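Local coordinates for interleukin-2 receptor subunit beta (Mus musculus, PDB 6DG5), which probably serves as the signalling beta subunit of the interleukin-2 receptor, taking part in receptor-mediated endocytosis and passing on the cytokine's mitogenic signal, at residues B[28-40]-B[48-62]. Residues are numbered along the deposited sequence; the frame is centred on the assembly and turned at random.
Sequences LNVTTCHVHAKSN and CELTLVRQASWACNL. With NAG (2-acetamido-2-deoxy-beta-D-glucopyranose), chain E; NAG (2-acetamido-2-deoxy-beta-D-glucopyranose), chain C; MAN (alpha-D-mannopyranose), chain D.
H34 and E49 face each other as a non-hydrogen-bonded pair of an antiparallel beta hairpin in the N-terminal domain of this type I cytokine receptor, their CA atoms 4.4 Å apart. Backbone bonds flank the pair: L50 N gives a nearly straight bond to C33 O (3.0 Å, 171°), and V35 N bonds to C48 O. Strand 57-62 lies beyond 46-54 in the sheet and reaches 33-39 through side chains alone.

Side chains divide between two faces. On that of H34 and E49, the imidazole lies flat against the glutamate's aliphatic stem, a CH-pi contact with E49 CB 3.9 Å from the ring centroid. E49 CG stands anti to its own N (chi1 -177°), and the extended chain beyond carries the carboxylate past the ring to T32, whose OG1 makes a weak hydrogen bond to OE2. A glutamate suits this exposed position because its methylenes can pack while its charged end reaches a hydroxyl. The imidazole also meets W91 edge-to-face, and replacing this histidine by an alanine is likely to leave both the E49 methylenes and the W91 ring without their aromatic partner.

The other face is apolar. V35, beta-branched and buried, fills the angle between L50 and the C48–C60 disulfide: its CG2 lies 3.9 Å from L50 CG and equally near C60 SG. Farther along, small A37 leaves room for L62, whose CD1 packs on A37 CB. C33 joins C85 of strand 79-86 by a second disulfide, so strand 33-39 is covalently tied to its other neighbour in the sheet. The C48–C60 bridge links the two strands of 48-62 directly, and from it C48 SG touches V35 CB at 3.8 Å.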
# COMPACT_ATOMS: atom_id res chain seq x y z
N LEU B 28 38.27 -29.18 13.67
CA LEU B 28 37.94 -27.77 13.87
C LEU B 28 36.44 -27.53 13.66
O LEU B 28 35.79 -26.86 14.46
CB LEU B 28 38.76 -26.88 12.94
N ASN B 29 35.90 -28.09 12.58
CA ASN B 29 34.49 -27.96 12.25
C ASN B 29 33.71 -29.08 12.94
O ASN B 29 33.95 -30.26 12.67
CB ASN B 29 34.28 -28.00 10.74
CG ASN B 29 32.86 -27.67 10.33
OD1 ASN B 29 32.18 -26.89 11.00
ND2 ASN B 29 32.41 -28.26 9.23
N VAL B 30 32.78 -28.70 13.82
CA VAL B 30 32.07 -29.68 14.64
C VAL B 30 30.87 -30.24 13.89
O VAL B 30 30.59 -29.85 12.75
CB VAL B 30 31.63 -29.05 15.98
CG1 VAL B 30 32.84 -28.85 16.88
CG2 VAL B 30 30.92 -27.74 15.73
N THR B 31 30.16 -31.17 14.53
CA THR B 31 29.15 -31.96 13.83
C THR B 31 27.84 -31.21 13.66
O THR B 31 27.26 -31.21 12.57
CB THR B 31 28.91 -33.28 14.58
OG1 THR B 31 28.72 -33.01 15.97
CG2 THR B 31 30.10 -34.21 14.40
N THR B 32 27.34 -30.57 14.72
CA THR B 32 26.02 -29.97 14.71
C THR B 32 26.09 -28.50 15.09
O THR B 32 26.87 -28.11 15.97
CB THR B 32 25.08 -30.73 15.67
OG1 THR B 32 24.16 -31.53 14.91
CG2 THR B 32 24.30 -29.78 16.57
N CYS B 33 25.30 -27.69 14.40
CA CYS B 33 25.16 -26.26 14.68
C CYS B 33 23.70 -25.87 14.52
O CYS B 33 23.00 -26.38 13.64
CB CYS B 33 26.02 -25.41 13.73
SG CYS B 33 27.81 -25.60 13.90
N HIS B 34 23.24 -24.95 15.37
CA HIS B 34 21.85 -24.53 15.40
C HIS B 34 21.76 -23.02 15.29
O HIS B 34 22.74 -22.30 15.45
CB HIS B 34 21.14 -25.02 16.67
CG HIS B 34 20.74 -26.46 16.63
ND1 HIS B 34 21.62 -27.47 16.31
CD2 HIS B 34 19.55 -27.06 16.88
CE1 HIS B 34 20.99 -28.63 16.36
NE2 HIS B 34 19.74 -28.41 16.70
N VAL B 35 20.55 -22.54 15.00
CA VAL B 35 20.26 -21.12 14.87
C VAL B 35 19.14 -20.76 15.84
O VAL B 35 18.04 -21.31 15.74
CB VAL B 35 19.87 -20.74 13.43
CG1 VAL B 35 19.37 -19.31 13.37
CG2 VAL B 35 21.05 -20.93 12.49
N HIS B 36 19.43 -19.86 16.77
CA HIS B 36 18.45 -19.40 17.74
C HIS B 36 17.96 -18.01 17.36
O HIS B 36 18.76 -17.13 17.02
CB HIS B 36 19.05 -19.37 19.15
CG HIS B 36 19.14 -20.71 19.80
ND1 HIS B 36 19.72 -21.80 19.19
CD2 HIS B 36 18.71 -21.14 21.01
CE1 HIS B 36 19.66 -22.84 20.00
NE2 HIS B 36 19.05 -22.47 21.11
N ALA B 37 16.64 -17.81 17.42
CA ALA B 37 16.03 -16.53 17.11
C ALA B 37 15.04 -16.17 18.21
O ALA B 37 14.18 -16.99 18.56
CB ALA B 37 15.33 -16.56 15.75
N LYS B 38 15.16 -14.96 18.75
CA LYS B 38 14.29 -14.50 19.83
C LYS B 38 13.92 -13.05 19.58
O LYS B 38 14.79 -12.17 19.55
CB LYS B 38 14.97 -14.66 21.19
CG LYS B 38 16.42 -14.20 21.24
N SER B 39 12.63 -12.79 19.41
CA SER B 39 12.14 -11.44 19.18
C SER B 39 12.10 -10.65 20.48
O SER B 39 11.93 -11.20 21.57
CB SER B 39 10.75 -11.46 18.54
OG SER B 39 10.23 -10.15 18.40
N ASN B 40 12.26 -9.33 20.35
CA ASN B 40 12.22 -8.47 21.53
C ASN B 40 10.79 -8.22 22.00
O ASN B 40 10.54 -8.14 23.21
CB ASN B 40 12.93 -7.14 21.24
CG ASN B 40 12.29 -6.38 20.10
OD1 ASN B 40 11.70 -6.96 19.20
ND2 ASN B 40 12.41 -5.05 20.14
N CYS B 48 16.41 -24.06 14.92
CA CYS B 48 16.50 -24.97 13.78
C CYS B 48 17.94 -25.43 13.67
O CYS B 48 18.86 -24.81 14.20
CB CYS B 48 16.04 -24.30 12.48
SG CYS B 48 17.03 -22.84 12.05
N GLU B 49 18.14 -26.53 12.94
CA GLU B 49 19.47 -27.10 12.73
C GLU B 49 19.96 -26.77 11.33
O GLU B 49 19.22 -26.90 10.35
CB GLU B 49 19.46 -28.61 12.93
CG GLU B 49 20.84 -29.25 12.79
CD GLU B 49 20.79 -30.76 12.73
OE1 GLU B 49 19.68 -31.31 12.54
OE2 GLU B 49 21.85 -31.40 12.88
N LEU B 50 21.23 -26.35 11.23
CA LEU B 50 21.81 -26.02 9.94
C LEU B 50 22.13 -27.28 9.15
O LEU B 50 22.62 -28.27 9.70
CB LEU B 50 23.08 -25.19 10.13
CG LEU B 50 22.90 -23.73 10.56
CD1 LEU B 50 24.19 -23.19 11.14
CD2 LEU B 50 22.45 -22.89 9.38
N THR B 51 21.84 -27.24 7.85
CA THR B 51 22.07 -28.36 6.95
C THR B 51 22.83 -27.88 5.72
O THR B 51 22.59 -26.76 5.24
CB THR B 51 20.76 -29.03 6.54
OG1 THR B 51 19.92 -29.20 7.69
CG2 THR B 51 21.03 -30.39 5.91
N LEU B 52 23.72 -28.72 5.21
CA LEU B 52 24.58 -28.34 4.09
C LEU B 52 23.79 -28.35 2.79
O LEU B 52 23.06 -29.30 2.50
CB LEU B 52 25.77 -29.29 3.99
CG LEU B 52 26.87 -28.91 3.00
CD1 LEU B 52 27.62 -27.68 3.48
CD2 LEU B 52 27.82 -30.07 2.77
N VAL B 53 23.95 -27.30 1.99
CA VAL B 53 23.31 -27.17 0.69
C VAL B 53 24.33 -27.22 -0.44
O VAL B 53 24.18 -27.98 -1.40
CB VAL B 53 22.46 -25.89 0.61
CG1 VAL B 53 21.60 -25.90 -0.65
CG2 VAL B 53 21.60 -25.74 1.85
N ARG B 54 25.38 -26.41 -0.34
CA ARG B 54 26.48 -26.43 -1.30
C ARG B 54 27.76 -26.16 -0.52
O ARG B 54 27.76 -26.09 0.71
CB ARG B 54 26.23 -25.41 -2.42
CG ARG B 54 26.87 -25.77 -3.76
N GLN B 55 28.88 -26.01 -1.24
CA GLN B 55 30.17 -25.85 -0.59
C GLN B 55 30.20 -24.56 0.23
O GLN B 55 29.97 -23.47 -0.31
CB GLN B 55 31.29 -25.85 -1.64
CG GLN B 55 32.66 -26.18 -1.07
CD GLN B 55 33.76 -26.18 -2.12
OE1 GLN B 55 33.48 -26.22 -3.32
NE2 GLN B 55 35.01 -26.11 -1.67
N ALA B 56 30.48 -24.70 1.53
CA ALA B 56 30.57 -23.58 2.47
C ALA B 56 29.25 -22.81 2.58
O ALA B 56 29.24 -21.59 2.74
CB ALA B 56 31.71 -22.62 2.09
N SER B 57 28.13 -23.53 2.51
CA SER B 57 26.81 -22.91 2.67
C SER B 57 25.92 -23.86 3.46
O SER B 57 25.68 -24.99 3.03
CB SER B 57 26.18 -22.59 1.31
OG SER B 57 26.00 -23.76 0.54
N TRP B 58 25.43 -23.39 4.60
CA TRP B 58 24.56 -24.16 5.48
C TRP B 58 23.28 -23.37 5.71
O TRP B 58 23.33 -22.19 6.06
CB TRP B 58 25.24 -24.46 6.82
CG TRP B 58 26.61 -25.04 6.69
CD1 TRP B 58 27.76 -24.37 6.36
CD2 TRP B 58 27.00 -26.40 6.92
NE1 TRP B 58 28.83 -25.23 6.36
CE2 TRP B 58 28.39 -26.48 6.70
CE3 TRP B 58 26.30 -27.56 7.27
CZ2 TRP B 58 29.09 -27.68 6.83
CZ3 TRP B 58 27.00 -28.74 7.40
CH2 TRP B 58 28.39 -28.79 7.18
N ALA B 59 22.13 -24.03 5.53
CA ALA B 59 20.84 -23.35 5.57
C ALA B 59 20.01 -23.80 6.77
O ALA B 59 20.21 -24.89 7.33
CB ALA B 59 20.06 -23.59 4.28
N CYS B 60 19.06 -22.95 7.14
CA CYS B 60 18.18 -23.16 8.28
C CYS B 60 16.85 -22.50 7.97
O CYS B 60 16.80 -21.47 7.29
CB CYS B 60 18.78 -22.58 9.56
SG CYS B 60 18.64 -23.59 11.05
N ASN B 61 15.76 -23.08 8.48
CA ASN B 61 14.42 -22.58 8.23
C ASN B 61 13.69 -22.40 9.55
O ASN B 61 13.32 -23.38 10.21
CB ASN B 61 13.64 -23.52 7.30
CG ASN B 61 14.15 -23.46 5.88
OD1 ASN B 61 14.68 -22.44 5.44
ND2 ASN B 61 13.97 -24.55 5.14
N LEU B 62 13.48 -21.14 9.94
CA LEU B 62 12.72 -20.80 11.14
C LEU B 62 11.27 -20.59 10.74
O LEU B 62 10.92 -19.56 10.14
CB LEU B 62 13.30 -19.57 11.81
CG LEU B 62 14.71 -19.70 12.39
CD1 LEU B 62 15.44 -18.37 12.35
CD2 LEU B 62 14.65 -20.24 13.81
C1 NAG E . 10.74 -21.61 4.45
C2 NAG E . 9.93 -22.68 3.70
C3 NAG E . 10.85 -23.65 2.94
C4 NAG E . 11.89 -22.90 2.12
C5 NAG E . 12.63 -21.94 3.03
C6 NAG E . 13.69 -21.11 2.34
C7 NAG E . 7.78 -23.18 4.79
C8 NAG E . 7.08 -24.04 5.79
N2 NAG E . 9.08 -23.42 4.62
O3 NAG E . 10.06 -24.48 2.10
O4 NAG E . 12.80 -23.86 1.57
O5 NAG E . 11.68 -21.01 3.57
O6 NAG E . 13.35 -19.73 2.32
O7 NAG E . 7.20 -22.30 4.17
C1 NAG C . 13.13 -23.63 0.18
C2 NAG C . 14.47 -24.32 -0.06
C3 NAG C . 14.91 -24.16 -1.51
C4 NAG C . 13.80 -24.59 -2.46
C5 NAG C . 12.49 -23.89 -2.10
C6 NAG C . 11.30 -24.36 -2.92
C7 NAG C . 15.74 -24.29 2.05
C8 NAG C . 16.81 -23.60 2.83
N2 NAG C . 15.49 -23.78 0.83
O3 NAG C . 16.08 -24.94 -1.74
O4 NAG C . 14.18 -24.24 -3.79
O5 NAG C . 12.16 -24.15 -0.73
O6 NAG C . 10.81 -25.60 -2.46
O7 NAG C . 15.12 -25.25 2.49
C1 MAN D . 21.14 -28.01 -4.21
C2 MAN D . 21.84 -26.63 -4.30
C3 MAN D . 21.38 -25.86 -5.54
C4 MAN D . 21.49 -26.74 -6.80
C5 MAN D . 20.70 -28.04 -6.59
C6 MAN D . 20.81 -28.98 -7.78
O2 MAN D . 23.26 -26.76 -4.43
O3 MAN D . 22.11 -24.65 -5.72
O4 MAN D . 20.96 -26.04 -7.92
O5 MAN D . 21.23 -28.73 -5.44
O6 MAN D . 20.00 -30.13 -7.51